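Local structure of beta sliding clamp (Bartonella birtlesii LL-WM9, 6PTR) at residues Lys20-Gly23 and Arg24-Arg27; Leu121-Asp125 and Phe126-Leu130; Val207-Pro210 and Arg211-Gly215; Ala79-Leu82 and Tyr83-Arg87; Ile11-Arg15 and Ser16-Lys20. The protein probably forms a ring-shaped homodimer around DNA that tethers DNA polymerase and other proteins to the template and gives them processivity. All coordinates share one frame; numbering follows the deposited sequence.

Contact 1. Residues Lys20-Gly23 and Arg24-Arg27; sequences KSLG and RVHR
L22 O takes the backbone hydrogens of both V25 (N 3.1 Å away) and H26 (N 3.0 Å away), while K20 O holds R24 N, so bonds to the third and the fourth residue are mixed in this turn of helix 15-26. The V25 bond comes from above the carbonyl plane, whereas H26 N sits close to the line of the C=O bond. A third donor reaches the same oxygen: H26 ND1 lies 3.2 Å from L22 O, with a weaker second bond to G23 O. The H26 ring gets there because its CG stands between backbone N and carbonyl carbon (chi1 86°), folding the imidazole back beside its own helix. L22 O is thus held by three N-H groups; the ND1 bond to it, with the weak one to G23 O, should restrict rotation of the imidazole. R27 lays one face of its guanidinium over G23 O, which stands 3.1 Å from the R27 guanidinium plane and is offset toward the rim, so the approach is electrostatic without a hydrogen bond. K20 CE rests 3.6 Å from R24 NH2; E223 forms a salt bridge with that NH2 and a long, weak ion pair with K20, so the two cations gather at a carboxylate. R24 NE is buried and finds no partner in the model. S21 OG bonds to E63, and H26 stacks on Y83. The arrangement belongs to the paired helices of the N-terminal domain, 15-26 beside 79-88, in a family whose helices line the DNA-encircling ring.

Contact 2. Residues Leu121-Asp125 and Phe126-Leu130; sequences LPKID and FPESL. With EDO (1,2-ethanediol), chain Q.
P127 CD lies 3.4 Å above one face of the F126 ring, toward its rim, while the backbone N of F126 closes the turn on K123 O. The pyrrolidine of the next residue thus covers part of one ring face. L42, K53, T55 and T76, on neighbouring strands, also touch the F126 side chain, which is buried although the chain around it runs at the surface. With CG anti to the backbone nitrogen (chi1 -161°), the ring swings away from the turn and onto the sheet. The turn itself is a short 3-10 segment at residues 123-125. D125 N bonds to P122 O at 3.0 Å, and one residue later F126 N bonds to K123 O at 2.8 Å, the second with an N-H...O angle of 153°. F126 CB packs against the same K123 O, 3.3 Å away. Beyond P127 the chain is irregular and extended, forming part of the loop that leads from strand 114-119 to strand 136-141, which lies in the sheet shared with the next domain. At its far end S129 OG shares a hydrogen bond with O2 of the 1,2-ethanediol (3.1 Å), probably a crystallisation additive, which K237 also holds. K123 extends its whole chain to a salt bridge with D44. E128 OE1 stays 5.0 Å from K123 NZ, too far for a bond, though its charge may add to the negative field around the ammonium. Two backbone bonds and a buried aromatic side chain hold the turn, while the K123 ammonium is spent on D44.

Contact 3. Residues Val207-Pro210 and Arg211-Gly215; sequences VIIP and RKAVG
P210 O accepts the hydrogen of V214 N at 3.0 Å, a nearly straight bond (168° at the hydrogen) that closes the first turn of helix 211-221. This is a strand-to-helix junction of the DNA polymerase III beta-subunit fold: strand 207-210, outermost in its sheet within the chain, ends in P210 at the N-cap, and the helix sets off at 65° to the strand. At the junction I209 sends CG2 into the helix, 3.8 Å from V214 CG2 and crossing that side chain at about a right angle. The same I209 CG2 touches A213 CB at 4.1 Å, so one methyl bridges two consecutive helix residues. A chi1 of -52° puts I209 CG1 beside the backbone N and anti to the carbonyl carbon, which leaves CG2 anti to N and directed at the helix. F170 and I168 of strand 167-173 continue this apolar layer past I209 and V214. The P210 ring adds a looser touch, its CD 4.4 Å from A213 CB. The polar ends serve partners elsewhere in the chain: R211 bends at its third torsion and gives NH1 to N166 OD1, whereas K212, nearly fully extended, places NZ among D56, E30 and the carbonyl of V28. V214 keeps CG2 beside its own backbone N, and that methyl thereby comes to 3.5 Å from P210 O, the very oxygen its N-H grips.

Contact 4. Residues Ala79-Leu82 and Tyr83-Arg87; sequences AYLL and YDIVR
Backbone bonds come first: Y83 N to A79 O and D84 N to Y80 O, each 2.9 Å, begin a regular run of bonds to the fourth residue, continued by I85 N to L81 O and V86 N to L82 O. The last is almost straight, 173° at the hydrogen. Apolar contacts follow the same spacing. L81 CD1 meets I85 CD1 at 3.9 Å, the two chains slanting across each other, while L82 and V86 lie side by side with L82 CD1 4.0 Å from V86 CG2. V86 CG2 also presses on a carbonyl, 3.2 Å from L82 O, because a chi1 of -180° sets CG1 anti to the backbone N and leaves CG2 beside it, against that oxygen. These residues belong to helix 79-88 of the N-terminal domain and face different neighbours: L82 and V86 pack against helix 15-26, whereas L81 and I85 reach L118 of strand 114-119 in the same chain. L81 and I85 also touch T287 of the second subunit, so this helix helps form the dimer interface of the ring. Electrostatic contacts are fewer. D84 OD2 lies 3.3 Å from Y80 O, two acceptors that gain nothing from each other and may be mildly unfavourable. The other oxygen, D84 OD1, faces R87 NH2 across a long salt bridge of 3.8 Å, with D84 CB in the plane of the guanidinium at its edge. Aromatic groups complete the set: Y83 stacks on F19, and Y80 meets R31 in a cation-pi contact while its hydroxyl OH bonds to V29 O.

Contact 5. Residues Ile11-Arg15 and Ser16-Lys20; sequences ITVDR and SQFFK
D14 OD2 accepts from Q17 N at 2.9 Å, on the anti side of the carboxylate and somewhat out of its plane. The second oxygen works through a water, which donates to D14 OD1 at 2.6 Å and accepts from S16 N at 2.9 Å. D14 O takes F18 N in the first regular helical bond. R15 reaches one turn forward along the helix: its guanidinium lies flat on the F19 ring, centres 4.4 Å apart and planes 23° from parallel. R15 NH2 stands 3.7 Å above that F19 ring, over its centre, while the cation as a whole is off-centre. The bend at chi2 (-94°) carries the group there. Together these contacts make a strand-to-helix junction with an N-cap, the D14 side chain capping Q17 N directly and S16 N through the water as strand 11-14 ends; the two axes run nearly perpendicular, 86° apart. V13 CG2 rests 3.9 Å from F18 CB, an apolar contact between strand and helix, where F65, L82 and L97 also touch the F18 side chain. A second shell fixes the stack: R15 NE is bonded to V86 O, and R15 NH2 weakly to R87 O. S16 OG lies at the edge of the same guanidinium, near its plane, and is itself hydrogen-bonded to D91, which also draws R15 NH1 through a long, weak ion pair.

In the fold
Contacts 1, 4 and 5 form one cluster in the N-terminal domain. Contacts 1 and 5 share K20 on helix 15-26, and contact 4, on helix 79-88, touches both: H26 CD2 is 3.5 Å from Y80 CE1, L22 CD2 is 3.6 Å from L82 CG, and R87 CA is 3.4 Å from F19 CE1. Contact 2 stands apart on the loop leading to the central domain, its centre about 18 Å from that of contact 1. Contact 3 belongs to the central domain, yet its nearest atoms come within about 5 Å of contact 1. Griselimycin, bound in this crystal, probably occupies the groove between the central and C-terminal domains, as in relatives.

Contact 1. Residues Lys20-Gly23 and Arg24-Arg27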
# COMPACT_ATOMS: atom_id res chain seq x y z
N LYS C 20 -11.34 16.07 10.74
CA LYS C 20 -10.09 16.77 10.50
C LYS C 20 -9.28 16.92 11.78
O LYS C 20 -8.08 16.64 11.80
CB LYS C 20 -10.35 18.14 9.88
CG LYS C 20 -9.06 18.85 9.48
CD LYS C 20 -9.32 20.12 8.67
CE LYS C 20 -8.01 20.71 8.14
NZ LYS C 20 -7.43 19.92 7.01
N SER C 21 -9.94 17.33 12.87
CA SER C 21 -9.22 17.53 14.13
C SER C 21 -8.74 16.20 14.69
O SER C 21 -7.57 16.08 15.10
CB SER C 21 -10.11 18.26 15.14
OG SER C 21 -10.52 19.53 14.64
N LEU C 22 -9.60 15.19 14.69
CA LEU C 22 -9.20 13.86 15.14
C LEU C 22 -8.04 13.33 14.32
O LEU C 22 -7.15 12.67 14.85
CB LEU C 22 -10.39 12.89 15.05
CG LEU C 22 -10.27 11.52 15.71
CD1 LEU C 22 -9.89 11.65 17.18
CD2 LEU C 22 -11.58 10.77 15.54
N GLY C 23 -8.03 13.59 13.01
CA GLY C 23 -6.93 13.14 12.18
C GLY C 23 -5.61 13.72 12.61
O GLY C 23 -4.57 13.07 12.50
N ARG C 24 -5.64 14.95 13.15
CA ARG C 24 -4.41 15.60 13.57
C ARG C 24 -3.86 15.01 14.86
O ARG C 24 -2.65 15.11 15.11
CB ARG C 24 -4.64 17.10 13.72
CG ARG C 24 -4.74 17.82 12.36
CD ARG C 24 -5.11 19.30 12.50
NE ARG C 24 -5.02 20.05 11.25
CZ ARG C 24 -5.31 21.34 11.13
NH1 ARG C 24 -5.72 22.03 12.19
NH2 ARG C 24 -5.19 21.95 9.96
N VAL C 25 -4.69 14.41 15.71
CA VAL C 25 -4.19 14.00 17.03
C VAL C 25 -3.98 12.49 17.11
O VAL C 25 -3.04 12.03 17.76
CB VAL C 25 -5.12 14.47 18.16
CG1 VAL C 25 -5.37 15.96 18.04
CG2 VAL C 25 -6.41 13.72 18.13
N HIS C 26 -4.81 11.72 16.41
CA HIS C 26 -4.85 10.29 16.64
C HIS C 26 -3.56 9.59 16.24
O HIS C 26 -3.22 8.56 16.83
CB HIS C 26 -6.06 9.66 15.91
CG HIS C 26 -5.79 9.28 14.49
ND1 HIS C 26 -5.75 10.20 13.46
CD2 HIS C 26 -5.59 8.07 13.91
CE1 HIS C 26 -5.51 9.58 12.32
NE2 HIS C 26 -5.40 8.29 12.57
N ARG C 27 -2.83 10.11 15.25
CA ARG C 27 -1.65 9.39 14.78
C ARG C 27 -0.50 9.39 15.79
O ARG C 27 0.48 8.67 15.57
CB ARG C 27 -1.17 9.96 13.44
CG ARG C 27 -1.66 11.36 13.06
CD ARG C 27 -1.19 11.74 11.63
NE ARG C 27 -1.07 13.18 11.43
CZ ARG C 27 -1.81 13.90 10.59
NH1 ARG C 27 -2.74 13.31 9.85
NH2 ARG C 27 -1.61 15.21 10.48

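Contact 2. Residues Leu121-Asp125 and Phe126-Leu130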
# COMPACT_ATOMS: atom_id res chain seq x y z
N LEU C 121 -12.62 5.24 28.94
CA LEU C 121 -11.92 5.40 30.20
C LEU C 121 -12.03 6.86 30.61
O LEU C 121 -12.02 7.75 29.75
CB LEU C 121 -10.45 4.97 30.06
CG LEU C 121 -10.24 3.47 29.80
CD1 LEU C 121 -8.79 3.18 29.45
CD2 LEU C 121 -10.66 2.66 31.02
N PRO C 122 -12.15 7.14 31.91
CA PRO C 122 -12.40 8.53 32.34
C PRO C 122 -11.19 9.42 32.16
O PRO C 122 -10.04 8.97 32.15
CB PRO C 122 -12.76 8.38 33.83
CG PRO C 122 -12.06 7.13 34.25
CD PRO C 122 -12.15 6.20 33.04
N LYS C 123 -11.46 10.72 32.04
CA LYS C 123 -10.40 11.72 31.90
C LYS C 123 -9.36 11.62 33.02
O LYS C 123 -8.16 11.84 32.77
CB LYS C 123 -11.01 13.12 31.89
CG LYS C 123 -9.96 14.22 31.88
CD LYS C 123 -10.56 15.62 32.00
CE LYS C 123 -9.46 16.68 32.09
NZ LYS C 123 -10.01 18.07 32.15
N ILE C 124 -9.79 11.30 34.24
CA ILE C 124 -8.84 11.29 35.36
C ILE C 124 -7.72 10.29 35.15
O ILE C 124 -6.65 10.44 35.74
CB ILE C 124 -9.52 11.02 36.72
CG1 ILE C 124 -10.31 9.71 36.70
CG2 ILE C 124 -10.33 12.22 37.19
CD1 ILE C 124 -10.63 9.20 38.08
N ASP C 125 -7.96 9.24 34.36
CA ASP C 125 -6.91 8.27 34.06
C ASP C 125 -5.89 8.81 33.07
O ASP C 125 -4.78 8.28 32.99
CB ASP C 125 -7.49 6.98 33.48
CG ASP C 125 -8.33 6.19 34.47
OD1 ASP C 125 -8.28 6.49 35.68
OD2 ASP C 125 -9.05 5.27 34.01
N PHE C 126 -6.25 9.83 32.30
CA PHE C 126 -5.43 10.28 31.18
C PHE C 126 -4.23 11.08 31.69
O PHE C 126 -4.35 11.83 32.67
CB PHE C 126 -6.25 11.11 30.21
CG PHE C 126 -5.64 11.22 28.85
CD1 PHE C 126 -5.78 10.19 27.95
CD2 PHE C 126 -4.89 12.32 28.49
CE1 PHE C 126 -5.21 10.27 26.69
CE2 PHE C 126 -4.31 12.39 27.22
CZ PHE C 126 -4.48 11.37 26.34
N PRO C 127 -3.07 10.93 31.06
CA PRO C 127 -1.90 11.71 31.47
C PRO C 127 -2.15 13.20 31.29
O PRO C 127 -2.60 13.65 30.24
CB PRO C 127 -0.78 11.22 30.54
CG PRO C 127 -1.21 9.85 30.13
CD PRO C 127 -2.73 9.92 30.04
N GLU C 128 -1.86 13.96 32.33
CA GLU C 128 -1.85 15.41 32.23
C GLU C 128 -0.55 15.89 32.84
O GLU C 128 -0.13 15.38 33.88
CB GLU C 128 -3.05 16.03 32.94
CG GLU C 128 -3.06 17.55 32.86
CD GLU C 128 -4.41 18.17 33.15
OE1 GLU C 128 -5.31 17.46 33.64
OE2 GLU C 128 -4.56 19.38 32.88
N SER C 129 0.10 16.83 32.17
CA SER C 129 1.34 17.42 32.65
C SER C 129 1.08 18.70 33.44
O SER C 129 0.02 19.32 33.33
CB SER C 129 2.27 17.74 31.47
OG SER C 129 2.47 16.61 30.65
N LEU C 130 2.07 19.10 34.23
CA LEU C 130 2.09 20.45 34.77
C LEU C 130 2.22 21.45 33.62
O LEU C 130 2.59 21.08 32.50
CB LEU C 130 3.23 20.62 35.76
CG LEU C 130 3.09 19.88 37.08
CD1 LEU C 130 4.37 20.04 37.85
CD2 LEU C 130 1.90 20.42 37.86
C1 EDO Q . 5.44 15.66 26.80
O1 EDO Q . 6.11 14.93 27.82
C2 EDO Q . 3.97 15.79 27.17
O2 EDO Q . 3.75 17.02 27.87

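Contact 3. Residues Val207-Pro210 and Arg211-Gly215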
# COMPACT_ATOMS: atom_id res chain seq x y z
N VAL C 207 19.44 21.95 21.33
CA VAL C 207 18.61 20.82 21.74
C VAL C 207 18.40 19.86 20.58
O VAL C 207 18.50 20.21 19.40
CB VAL C 207 17.24 21.28 22.29
CG1 VAL C 207 17.42 22.29 23.44
CG2 VAL C 207 16.38 21.88 21.17
N ILE C 208 18.06 18.63 20.94
CA ILE C 208 17.84 17.56 19.95
C ILE C 208 16.34 17.26 19.95
O ILE C 208 15.81 16.73 20.92
CB ILE C 208 18.65 16.30 20.28
CG1 ILE C 208 20.14 16.63 20.32
CG2 ILE C 208 18.36 15.19 19.24
CD1 ILE C 208 20.97 15.47 20.90
N ILE C 209 15.67 17.62 18.85
CA ILE C 209 14.24 17.36 18.74
C ILE C 209 14.04 15.92 18.28
O ILE C 209 14.59 15.54 17.24
CB ILE C 209 13.59 18.32 17.74
CG1 ILE C 209 13.94 19.76 18.09
CG2 ILE C 209 12.08 18.02 17.66
CD1 ILE C 209 13.65 20.76 16.94
N PRO C 210 13.29 15.09 19.00
CA PRO C 210 13.17 13.67 18.62
C PRO C 210 12.53 13.47 17.24
O PRO C 210 11.66 14.24 16.81
CB PRO C 210 12.28 13.07 19.72
CG PRO C 210 12.39 14.05 20.86
CD PRO C 210 12.57 15.39 20.25
N ARG C 211 12.99 12.41 16.57
CA ARG C 211 12.49 12.00 15.26
C ARG C 211 10.97 11.95 15.19
O ARG C 211 10.37 12.42 14.21
CB ARG C 211 13.10 10.64 14.91
CG ARG C 211 12.66 10.07 13.60
CD ARG C 211 13.58 8.93 13.17
NE ARG C 211 13.80 7.95 14.23
CZ ARG C 211 13.03 6.88 14.43
NH1 ARG C 211 13.31 6.03 15.41
NH2 ARG C 211 11.99 6.66 13.64
N LYS C 212 10.30 11.40 16.22
CA LYS C 212 8.84 11.29 16.13
C LYS C 212 8.16 12.65 16.13
O LYS C 212 7.20 12.87 15.37
CB LYS C 212 8.27 10.44 17.28
CG LYS C 212 6.71 10.34 17.25
CD LYS C 212 6.22 9.26 18.19
CE LYS C 212 4.70 9.00 18.02
NZ LYS C 212 4.21 7.96 18.93
N ALA C 213 8.61 13.57 16.99
CA ALA C 213 8.06 14.92 17.00
C ALA C 213 8.28 15.59 15.65
O ALA C 213 7.37 16.23 15.10
CB ALA C 213 8.70 15.76 18.11
N VAL C 214 9.48 15.43 15.08
CA VAL C 214 9.75 16.00 13.77
C VAL C 214 8.75 15.45 12.76
O VAL C 214 8.19 16.20 11.96
CB VAL C 214 11.19 15.71 13.32
CG1 VAL C 214 11.36 16.12 11.86
CG2 VAL C 214 12.18 16.46 14.22
N GLY C 215 8.51 14.14 12.80
CA GLY C 215 7.64 13.53 11.81
C GLY C 215 6.19 13.98 11.93
O GLY C 215 5.53 14.24 10.92

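Contact 4. Residues Ala79-Leu82 and Tyr83-Arg87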
# COMPACT_ATOMS: atom_id res chain seq x y z
N ALA C 79 -8.58 5.66 20.14
CA ALA C 79 -8.43 6.70 19.13
C ALA C 79 -8.53 6.15 17.71
O ALA C 79 -9.16 6.78 16.85
CB ALA C 79 -7.11 7.45 19.32
N TYR C 80 -7.92 5.00 17.42
CA TYR C 80 -8.00 4.48 16.06
C TYR C 80 -9.42 4.01 15.75
O TYR C 80 -9.90 4.21 14.63
CB TYR C 80 -6.98 3.37 15.85
CG TYR C 80 -5.59 3.97 15.66
CD1 TYR C 80 -5.20 4.48 14.43
CD2 TYR C 80 -4.69 4.03 16.71
CE1 TYR C 80 -3.95 5.04 14.25
CE2 TYR C 80 -3.43 4.57 16.54
CZ TYR C 80 -3.07 5.08 15.31
OH TYR C 80 -1.82 5.64 15.15
N LEU C 81 -10.10 3.41 16.73
CA LEU C 81 -11.49 3.02 16.53
C LEU C 81 -12.37 4.23 16.28
O LEU C 81 -13.21 4.23 15.37
CB LEU C 81 -12.01 2.26 17.75
CG LEU C 81 -13.50 1.89 17.73
CD1 LEU C 81 -13.84 1.05 16.47
CD2 LEU C 81 -13.87 1.11 18.99
N LEU C 82 -12.22 5.28 17.10
CA LEU C 82 -13.03 6.47 16.88
C LEU C 82 -12.76 7.06 15.50
O LEU C 82 -13.70 7.43 14.79
CB LEU C 82 -12.75 7.51 17.95
CG LEU C 82 -13.55 8.80 17.83
CD1 LEU C 82 -15.06 8.54 17.92
CD2 LEU C 82 -13.10 9.76 18.92
N TYR C 83 -11.48 7.13 15.10
CA TYR C 83 -11.15 7.64 13.77
C TYR C 83 -11.80 6.80 12.68
O TYR C 83 -12.38 7.34 11.73
CB TYR C 83 -9.63 7.68 13.58
CG TYR C 83 -9.23 8.40 12.30
CD1 TYR C 83 -9.30 9.77 12.23
CD2 TYR C 83 -8.81 7.69 11.18
CE1 TYR C 83 -8.94 10.45 11.07
CE2 TYR C 83 -8.44 8.36 10.00
CZ TYR C 83 -8.51 9.75 9.97
OH TYR C 83 -8.17 10.45 8.82
N ASP C 84 -11.70 5.47 12.78
CA ASP C 84 -12.27 4.62 11.74
C ASP C 84 -13.79 4.79 11.67
O ASP C 84 -14.37 4.73 10.58
CB ASP C 84 -11.89 3.16 11.99
CG ASP C 84 -10.41 2.90 11.75
OD1 ASP C 84 -9.76 3.66 11.01
OD2 ASP C 84 -9.89 1.91 12.31
N ILE C 85 -14.44 4.99 12.82
CA ILE C 85 -15.89 5.21 12.81
C ILE C 85 -16.23 6.52 12.11
O ILE C 85 -17.04 6.55 11.17
CB ILE C 85 -16.44 5.18 14.25
CG1 ILE C 85 -16.43 3.75 14.79
CG2 ILE C 85 -17.84 5.81 14.31
CD1 ILE C 85 -16.63 3.70 16.32
N VAL C 86 -15.59 7.61 12.53
CA VAL C 86 -15.90 8.92 11.95
C VAL C 86 -15.58 8.95 10.46
O VAL C 86 -16.31 9.57 9.66
CB VAL C 86 -15.15 10.01 12.73
CG1 VAL C 86 -15.46 11.43 12.15
CG2 VAL C 86 -15.55 9.98 14.21
N ARG C 87 -14.51 8.26 10.04
CA ARG C 87 -14.20 8.18 8.61
C ARG C 87 -15.38 7.68 7.78
O ARG C 87 -15.55 8.10 6.63
CB ARG C 87 -12.99 7.27 8.39
CG ARG C 87 -12.58 7.14 6.92
CD ARG C 87 -11.48 6.10 6.80
NE ARG C 87 -11.74 5.01 7.73
CZ ARG C 87 -12.27 3.84 7.42
NH1 ARG C 87 -12.59 3.54 6.15
NH2 ARG C 87 -12.46 2.95 8.38

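Contact 5. Residues Ile11-Arg15 and Ser16-Lys20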
# COMPACT_ATOMS: atom_id res chain seq x y z
N ILE C 11 -22.19 16.69 23.29
CA ILE C 11 -21.81 17.67 22.28
C ILE C 11 -22.33 17.21 20.92
O ILE C 11 -22.40 16.01 20.65
CB ILE C 11 -20.29 17.89 22.21
CG1 ILE C 11 -19.57 16.56 22.01
CG2 ILE C 11 -19.82 18.58 23.49
CD1 ILE C 11 -18.01 16.68 21.88
N THR C 12 -22.70 18.18 20.09
CA THR C 12 -23.05 17.91 18.70
C THR C 12 -22.01 18.60 17.83
O THR C 12 -21.83 19.81 17.94
CB THR C 12 -24.45 18.45 18.38
OG1 THR C 12 -25.42 17.79 19.20
CG2 THR C 12 -24.80 18.23 16.90
N VAL C 13 -21.31 17.84 16.99
CA VAL C 13 -20.21 18.40 16.22
C VAL C 13 -20.43 18.14 14.74
O VAL C 13 -21.15 17.21 14.34
CB VAL C 13 -18.87 17.83 16.66
CG1 VAL C 13 -18.64 18.18 18.12
CG2 VAL C 13 -18.87 16.32 16.43
N ASP C 14 -19.81 18.98 13.91
CA ASP C 14 -19.80 18.73 12.48
C ASP C 14 -18.88 17.56 12.20
O ASP C 14 -17.75 17.52 12.69
CB ASP C 14 -19.35 19.99 11.73
CG ASP C 14 -19.24 19.79 10.23
OD1 ASP C 14 -20.29 19.70 9.56
OD2 ASP C 14 -18.10 19.74 9.73
N ARG C 15 -19.35 16.60 11.40
CA ARG C 15 -18.53 15.42 11.14
C ARG C 15 -17.19 15.80 10.51
O ARG C 15 -16.13 15.33 10.94
CB ARG C 15 -19.29 14.44 10.26
CG ARG C 15 -18.49 13.21 9.88
CD ARG C 15 -17.79 13.40 8.54
NE ARG C 15 -16.96 12.24 8.22
CZ ARG C 15 -16.01 12.22 7.28
NH1 ARG C 15 -15.74 13.31 6.57
NH2 ARG C 15 -15.32 11.11 7.08
N SER C 16 -17.22 16.65 9.48
CA SER C 16 -15.99 16.95 8.74
C SER C 16 -14.99 17.69 9.61
O SER C 16 -13.79 17.38 9.58
CB SER C 16 -16.32 17.74 7.48
OG SER C 16 -16.88 16.88 6.51
N GLN C 17 -15.46 18.65 10.39
CA GLN C 17 -14.58 19.34 11.33
C GLN C 17 -13.98 18.38 12.35
O GLN C 17 -12.77 18.40 12.61
CB GLN C 17 -15.34 20.46 12.03
CG GLN C 17 -14.61 21.02 13.23
CD GLN C 17 -13.37 21.77 12.82
OE1 GLN C 17 -13.45 22.78 12.12
NE2 GLN C 17 -12.21 21.27 13.24
N PHE C 18 -14.82 17.52 12.94
CA PHE C 18 -14.35 16.58 13.95
C PHE C 18 -13.34 15.60 13.36
O PHE C 18 -12.34 15.25 14.00
CB PHE C 18 -15.53 15.81 14.54
CG PHE C 18 -15.16 14.95 15.72
CD1 PHE C 18 -14.84 15.54 16.93
CD2 PHE C 18 -15.16 13.57 15.64
CE1 PHE C 18 -14.49 14.77 18.03
CE2 PHE C 18 -14.81 12.80 16.75
CZ PHE C 18 -14.47 13.42 17.94
N PHE C 19 -13.61 15.13 12.14
CA PHE C 19 -12.71 14.19 11.46
C PHE C 19 -11.35 14.82 11.21
O PHE C 19 -10.31 14.19 11.44
CB PHE C 19 -13.36 13.77 10.15
CG PHE C 19 -12.62 12.67 9.43
CD1 PHE C 19 -12.39 11.45 10.05
CD2 PHE C 19 -12.18 12.86 8.14
CE1 PHE C 19 -11.72 10.43 9.38
CE2 PHE C 19 -11.51 11.84 7.46
CZ PHE C 19 -11.28 10.63 8.09
N LYS C 20 -11.34 16.07 10.74
CA LYS C 20 -10.09 16.77 10.50
C LYS C 20 -9.28 16.92 11.78
O LYS C 20 -8.08 16.64 11.80
CB LYS C 20 -10.35 18.14 9.88
CG LYS C 20 -9.06 18.85 9.48
CD LYS C 20 -9.32 20.12 8.67
CE LYS C 20 -8.01 20.71 8.14
NZ LYS C 20 -7.43 19.92 7.01
O HOH W 1 -19.68 17.56 8.16